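Local coordinates for YchF GTP-binding protein (Schizosaccharomyces pombe, PDB 1NI3), which hydrolyses ATP and, less efficiently, GTP with magnesium as cofactor, and negatively regulates the G2/M transition of the cell cycle, at residues T261-S266 with I298-N303. Numbering follows the deposited sequence.
Sequences TLIPMS and IVTGYN
Thr261 and Ile263, two residues apart in segment 261-266, face one turn of helix 294-304 at Thr300. Strand 262-265 of that segment belongs to the G domain of this Obg-family P-loop NTPase and runs parallel to strand 227-232, to which Thr261, Ile263 and Met265 are tied by backbone hydrogen bonds. Between the two segments the main chains stay well apart: the nearest CA atoms, those of Thr261 and Thr300, are 8.0 Å from each other. Inside the helical segment the backbone is regularly bonded, with Tyr302 N 2.8 Å from Ile298 O. The meeting is small, burying 101 Å² in all, and it consists of van der Waals packing by three side chains.

Thr300 contributes both of its branches. Its methyl CG2 meets the side chain of Thr261 tip to tip, 3.7 Å from Thr261 OG1 and 4.0 Å from Thr261 CG2, so the one methyl touches both the hydroxyl and the methyl branch of the other threonine. Ile263 and Thr300 instead pass alongside each other, running in opposite directions. With CG1 beside the backbone N (chi1 -60°) and the chain beyond it extended (chi2 -176°), Ile263 carries its terminal methyl out to the helix. The hydroxyl that this methyl reaches is already engaged, since Thr300 OG1 hydrogen-bonds to Lys296 O one turn earlier in the helix. Thr300 also touches Ile228 of strand 227-232, so this residue of the helix packs against both neighbouring strands of the G-domain sheet, while Ile263 rests on Leu230 and Met293. On the Ile263 side, the closest approach is that of CD1 to Thr300 OG1, at 3.7 Å.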
loop_
_atom_site.group_PDB
_atom_site.type_symbol
_atom_site.label_atom_id
_atom_site.label_comp_id
_atom_site.label_asym_id
_atom_site.label_seq_id
_atom_site.Cartn_x
_atom_site.Cartn_y
_atom_site.Cartn_z
ATOM N N THR A 261 -8.964 2.413 6.165
ATOM C CA THR A 261 -8.278 3.223 7.147
ATOM C C THR A 261 -8.430 4.701 6.890
ATOM O O THR A 261 -8.362 5.162 5.750
ATOM C CB THR A 261 -6.787 2.938 7.151
ATOM O OG1 THR A 261 -6.574 1.528 7.240
ATOM C CG2 THR A 261 -6.122 3.641 8.325
ATOM N N LEU A 262 -8.603 5.451 7.968
ATOM C CA LEU A 262 -8.756 6.891 7.878
ATOM C C LEU A 262 -7.693 7.553 8.757
ATOM O O LEU A 262 -7.755 7.494 9.983
ATOM C CB LEU A 262 -10.167 7.253 8.328
ATOM C CG LEU A 262 -10.710 8.635 8.005
ATOM C CD1 LEU A 262 -12.166 8.720 8.428
ATOM C CD2 LEU A 262 -9.889 9.674 8.723
ATOM N N ILE A 263 -6.717 8.186 8.112
ATOM C CA ILE A 263 -5.611 8.841 8.807
ATOM C C ILE A 263 -5.646 10.374 8.751
ATOM O O ILE A 263 -5.218 10.961 7.758
ATOM C CB ILE A 263 -4.253 8.385 8.206
ATOM C CG1 ILE A 263 -4.093 6.870 8.357
ATOM C CG2 ILE A 263 -3.115 9.129 8.874
ATOM C CD1 ILE A 263 -2.733 6.338 7.890
ATOM N N PRO A 264 -6.131 11.042 9.816
ATOM C CA PRO A 264 -6.175 12.507 9.804
ATOM C C PRO A 264 -4.743 13.002 9.868
ATOM O O PRO A 264 -3.975 12.584 10.732
ATOM C CB PRO A 264 -6.955 12.826 11.060
ATOM C CG PRO A 264 -6.499 11.760 11.992
ATOM C CD PRO A 264 -6.584 10.520 11.118
HETATM N N MSE A 265 -4.396 13.905 8.962
HETATM C CA MSE A 265 -3.036 14.426 8.882
HETATM C C MSE A 265 -3.013 15.906 8.519
HETATM O O MSE A 265 -4.044 16.556 8.435
HETATM C CB MSE A 265 -2.312 13.691 7.784
HETATM C CG MSE A 265 -2.839 14.078 6.421
HETATM SE SE MSE A 265 -1.530 13.572 5.098
HETATM C CE MSE A 265 -0.102 14.727 5.769
ATOM N N SER A 266 -1.814 16.408 8.263
ATOM C CA SER A 266 -1.614 17.790 7.874
ATOM C C SER A 266 -0.337 17.934 7.041
ATOM O O SER A 266 0.755 18.106 7.584
ATOM C CB SER A 266 -1.534 18.681 9.114
ATOM O OG SER A 266 -1.022 19.974 8.773
ATOM N N ILE A 298 2.936 5.192 6.013
ATOM C CA ILE A 298 3.701 4.156 5.337
ATOM C C ILE A 298 3.424 2.738 5.824
ATOM O O ILE A 298 3.227 1.822 5.021
ATOM C CB ILE A 298 5.225 4.438 5.414
ATOM C CG1 ILE A 298 5.609 5.457 4.339
ATOM C CG2 ILE A 298 6.031 3.163 5.171
ATOM C CD1 ILE A 298 5.070 6.817 4.603
ATOM N N VAL A 299 3.394 2.543 7.132
ATOM C CA VAL A 299 3.137 1.202 7.632
ATOM C C VAL A 299 1.801 0.730 7.096
ATOM O O VAL A 299 1.706 -0.370 6.537
ATOM C CB VAL A 299 3.069 1.153 9.142
ATOM C CG1 VAL A 299 2.610 -0.211 9.578
ATOM C CG2 VAL A 299 4.430 1.462 9.733
ATOM N N THR A 300 0.768 1.550 7.265
ATOM C CA THR A 300 -0.548 1.169 6.783
ATOM C C THR A 300 -0.500 0.747 5.315
ATOM O O THR A 300 -1.174 -0.203 4.908
ATOM C CB THR A 300 -1.537 2.323 6.925
ATOM O OG1 THR A 300 -1.468 2.870 8.249
ATOM C CG2 THR A 300 -2.952 1.836 6.661
ATOM N N GLY A 301 0.313 1.451 4.532
ATOM C CA GLY A 301 0.441 1.130 3.124
ATOM C C GLY A 301 1.126 -0.212 2.957
ATOM O O GLY A 301 0.576 -1.139 2.339
ATOM N N TYR A 302 2.331 -0.313 3.508
ATOM C CA TYR A 302 3.094 -1.544 3.453
ATOM C C TYR A 302 2.222 -2.736 3.837
ATOM O O TYR A 302 2.245 -3.765 3.178
ATOM C CB TYR A 302 4.277 -1.452 4.406
ATOM C CG TYR A 302 5.297 -2.549 4.220
ATOM C CD1 TYR A 302 6.310 -2.427 3.279
ATOM C CD2 TYR A 302 5.280 -3.679 5.018
ATOM C CE1 TYR A 302 7.292 -3.391 3.150
ATOM C CE2 TYR A 302 6.244 -4.662 4.896
ATOM C CZ TYR A 302 7.257 -4.510 3.966
ATOM O OH TYR A 302 8.249 -5.452 3.884
ATOM N N ASN A 303 1.439 -2.586 4.899
ATOM C CA ASN A 303 0.569 -3.664 5.357
ATOM C C ASN A 303 -0.597 -3.966 4.427
ATOM O O ASN A 303 -0.860 -5.131 4.113
ATOM C CB ASN A 303 0.023 -3.373 6.755
ATOM C CG ASN A 303 1.064 -3.583 7.846
ATOM O OD1 ASN A 303 1.904 -4.485 7.757
ATOM N ND2 ASN A 303 0.992 -2.773 8.899
#